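Side-chain contact in uroporphyrin-III C-methyltransferase (Pseudomonas denitrificans, PDB 1S4D), which catalyses two successive S-adenosyl-L-methionine-dependent methylations, at C-2 and C-7, that turn uroporphyrinogen III into precorrin-2 on the way to cobalamin and siroheme: residues D42-D47 against K56-G61. Residues are numbered along the deposited sequence; the frame is centred on the assembly and turned at random.
Sequences DVIVHD and KLARPG
Ile-44, on strand 43-46 of the five-stranded parallel sheet, meets Ala-58 in the connection that climbs over one sheet face to edge strand 63-66, while Asp-42, just before the strand, faces Arg-59. The apolar pair is a single touch: the CD1 methyl of Ile-44 reaches the CB of Ala-58 at 3.5 Å. Ile-44 extends towards the connection because CG1 sits beside the backbone N (chi1 -64°) and the chain then runs out straight, with chi2 at 170°. Ile-44 is buried, and its side chain also touches Leu-38 of helix 32-40, Leu-55, Leu-64 and Leu-96.

The charged pair lies nearer the surface. OD1 of Asp-42 stands 3.8 Å from NH2 of Arg-59 and 4.1 Å from its NE, a long salt bridge with no hydrogen bond across the gap. The two side chains run side by side, pointing the same way, and the planes of carboxylate and guanidinium are 13° apart; even so, OD1 approaches the guanidinium obliquely. The Arg-59 chain gets there by bending at chi2 and chi3. The firmer hold on the carboxylate comes from strand 94-99, where the backbone N of Arg-94 hydrogen-bonds OD2; Arg-59 therefore probably adds mainly electrostatic attraction at the exposed side.

One residue before Ala-58, Leu-57 packs on helix 32-40 and on Phe-6 of the second subunit. The eight residues between Asp-47 and Lys-56 hold neither helix nor strand, and through Ile-44 and Ala-58 this connection between parallel neighbours packs on the parallel sheet of the tetrapyrrole methylase fold.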
ATOM      1  N   ASP B  42      13.128  -0.696 -22.589  1.00 26.76           N
ATOM      2  CA  ASP B  42      13.229  -0.117 -23.920  1.00 26.26           C
ATOM      3  C   ASP B  42      12.195   0.972 -24.080  1.00 26.09           C
ATOM      4  O   ASP B  42      12.427   1.948 -24.768  1.00 26.64           O
ATOM      5  CB  ASP B  42      13.050  -1.179 -25.001  1.00 26.04           C
ATOM      6  CG  ASP B  42      14.207  -2.149 -25.059  1.00 25.07           C
ATOM      7  OD1 ASP B  42      15.361  -1.681 -25.115  1.00 24.45           O
ATOM      8  OD2 ASP B  42      14.063  -3.387 -25.055  1.00 22.57           O
ATOM      9  N   VAL B  43      11.057   0.810 -23.428  1.00 25.84           N
ATOM     10  CA  VAL B  43       9.991   1.784 -23.529  1.00 25.85           C
ATOM     11  C   VAL B  43       9.234   1.871 -22.202  1.00 25.64           C
ATOM     12  O   VAL B  43       8.971   0.868 -21.556  1.00 25.94           O
ATOM     13  CB  VAL B  43       9.090   1.531 -24.803  1.00 25.83           C
ATOM     14  CG1 VAL B  43       8.479   0.136 -24.810  1.00 25.79           C
ATOM     15  CG2 VAL B  43       8.038   2.612 -24.975  1.00 24.66           C
ATOM     16  N   ILE B  44       8.953   3.091 -21.775  1.00 25.25           N
ATOM     17  CA  ILE B  44       8.306   3.343 -20.495  1.00 24.86           C
ATOM     18  C   ILE B  44       7.006   4.057 -20.800  1.00 25.76           C
ATOM     19  O   ILE B  44       7.003   5.244 -21.196  1.00 25.72           O
ATOM     20  CB  ILE B  44       9.212   4.211 -19.588  1.00 24.33           C
ATOM     21  CG1 ILE B  44      10.497   3.460 -19.259  1.00 23.25           C
ATOM     22  CG2 ILE B  44       8.499   4.598 -18.292  1.00 23.78           C
ATOM     23  CD1 ILE B  44      11.524   4.292 -18.599  1.00 23.08           C
ATOM     24  N   VAL B  45       5.907   3.316 -20.672  1.00 26.20           N
ATOM     25  CA  VAL B  45       4.584   3.871 -20.881  1.00 26.68           C
ATOM     26  C   VAL B  45       4.101   4.291 -19.508  1.00 27.79           C
ATOM     27  O   VAL B  45       3.904   3.455 -18.614  1.00 28.33           O
ATOM     28  CB  VAL B  45       3.664   2.836 -21.529  1.00 26.56           C
ATOM     29  CG1 VAL B  45       2.264   3.398 -21.772  1.00 25.87           C
ATOM     30  CG2 VAL B  45       4.271   2.370 -22.829  1.00 25.90           C
ATOM     31  N   HIS B  46       3.947   5.595 -19.329  1.00 28.92           N
ATOM     32  CA  HIS B  46       3.690   6.144 -18.007  1.00 30.56           C
ATOM     33  C   HIS B  46       2.439   7.035 -17.908  1.00 31.96           C
ATOM     34  O   HIS B  46       1.927   7.516 -18.905  1.00 31.23           O
ATOM     35  CB  HIS B  46       4.923   6.898 -17.529  1.00 29.95           C
ATOM     36  CG  HIS B  46       5.168   8.156 -18.288  1.00 29.54           C
ATOM     37  ND1 HIS B  46       6.122   8.253 -19.277  1.00 28.36           N
ATOM     38  CD2 HIS B  46       4.572   9.372 -18.217  1.00 27.94           C
ATOM     39  CE1 HIS B  46       6.101   9.476 -19.783  1.00 27.99           C
ATOM     40  NE2 HIS B  46       5.164  10.170 -19.163  1.00 26.88           N
ATOM     41  N   ASP B  47       1.968   7.226 -16.676  1.00 34.64           N
ATOM     42  CA  ASP B  47       0.841   8.098 -16.346  1.00 37.33           C
ATOM     43  C   ASP B  47       1.206   9.583 -16.352  1.00 38.63           C
ATOM     44  O   ASP B  47       2.378   9.935 -16.276  1.00 38.69           O
ATOM     45  CB  ASP B  47       0.373   7.766 -14.935  1.00 37.74           C
ATOM     46  CG  ASP B  47      -0.332   6.437 -14.853  1.00 38.67           C
ATOM     47  OD1 ASP B  47      -0.484   5.915 -13.717  1.00 37.41           O
ATOM     48  OD2 ASP B  47      -0.788   5.863 -15.873  1.00 40.28           O
ATOM     49  N   LYS B  56      14.082   9.882 -15.095  1.00 40.10           N
ATOM     50  CA  LYS B  56      15.514  10.152 -15.243  1.00 40.02           C
ATOM     51  C   LYS B  56      16.395   8.912 -15.064  1.00 39.23           C
ATOM     52  O   LYS B  56      17.572   8.940 -15.409  1.00 39.38           O
ATOM     53  CB  LYS B  56      15.950  11.251 -14.254  1.00 40.69           C
ATOM     54  CG  LYS B  56      16.552  12.520 -14.888  1.00 42.43           C
ATOM     55  CD  LYS B  56      18.090  12.458 -14.945  1.00 46.65           C
ATOM     56  CE  LYS B  56      18.748  13.624 -14.193  1.00 48.18           C
ATOM     57  NZ  LYS B  56      19.702  14.369 -15.063  1.00 48.63           N
ATOM     58  N   LEU B  57      15.830   7.832 -14.535  1.00 38.63           N
ATOM     59  CA  LEU B  57      16.575   6.596 -14.323  1.00 38.52           C
ATOM     60  C   LEU B  57      16.656   5.742 -15.592  1.00 39.18           C
ATOM     61  O   LEU B  57      17.539   4.859 -15.719  1.00 39.08           O
ATOM     62  CB  LEU B  57      15.964   5.780 -13.182  1.00 38.21           C
ATOM     63  CG  LEU B  57      16.266   6.171 -11.732  1.00 37.32           C
ATOM     64  CD1 LEU B  57      15.423   5.357 -10.790  1.00 35.00           C
ATOM     65  CD2 LEU B  57      17.728   5.976 -11.388  1.00 37.63           C
ATOM     66  N   ALA B  58      15.733   6.002 -16.524  1.00 39.39           N
ATOM     67  CA  ALA B  58      15.702   5.317 -17.816  1.00 39.47           C
ATOM     68  C   ALA B  58      17.056   5.428 -18.481  1.00 39.57           C
ATOM     69  O   ALA B  58      17.715   6.457 -18.359  1.00 39.51           O
ATOM     70  CB  ALA B  58      14.642   5.922 -18.701  1.00 39.26           C
ATOM     71  N   ARG B  59      17.484   4.364 -19.155  1.00 40.04           N
ATOM     72  CA  ARG B  59      18.716   4.420 -19.941  1.00 40.55           C
ATOM     73  C   ARG B  59      18.512   5.421 -21.084  1.00 40.36           C
ATOM     74  O   ARG B  59      17.368   5.697 -21.465  1.00 40.19           O
ATOM     75  CB  ARG B  59      19.137   3.028 -20.453  1.00 40.82           C
ATOM     76  CG  ARG B  59      18.079   2.252 -21.234  1.00 43.29           C
ATOM     77  CD  ARG B  59      18.617   1.431 -22.411  1.00 46.89           C
ATOM     78  NE  ARG B  59      18.007   0.099 -22.478  1.00 49.97           N
ATOM     79  CZ  ARG B  59      18.665  -1.053 -22.312  1.00 51.63           C
ATOM     80  NH1 ARG B  59      19.981  -1.050 -22.079  1.00 52.47           N
ATOM     81  NH2 ARG B  59      18.005  -2.211 -22.381  1.00 51.04           N
ATOM     82  N   PRO B  60      19.592   5.998 -21.611  1.00 40.51           N
ATOM     83  CA  PRO B  60      19.449   6.953 -22.721  1.00 40.15           C
ATOM     84  C   PRO B  60      19.030   6.195 -23.981  1.00 39.49           C
ATOM     85  O   PRO B  60      19.521   5.071 -24.240  1.00 39.35           O
ATOM     86  CB  PRO B  60      20.857   7.563 -22.874  1.00 40.20           C
ATOM     87  CG  PRO B  60      21.636   7.103 -21.668  1.00 40.51           C
ATOM     88  CD  PRO B  60      21.008   5.802 -21.237  1.00 40.69           C
ATOM     89  N   GLY B  61      18.110   6.795 -24.734  1.00 38.37           N
ATOM     90  CA  GLY B  61      17.539   6.134 -25.892  1.00 36.74           C
ATOM     91  C   GLY B  61      16.408   5.160 -25.580  1.00 35.24           C
ATOM     92  O   GLY B  61      15.948   4.461 -26.485  1.00 35.51           O
TER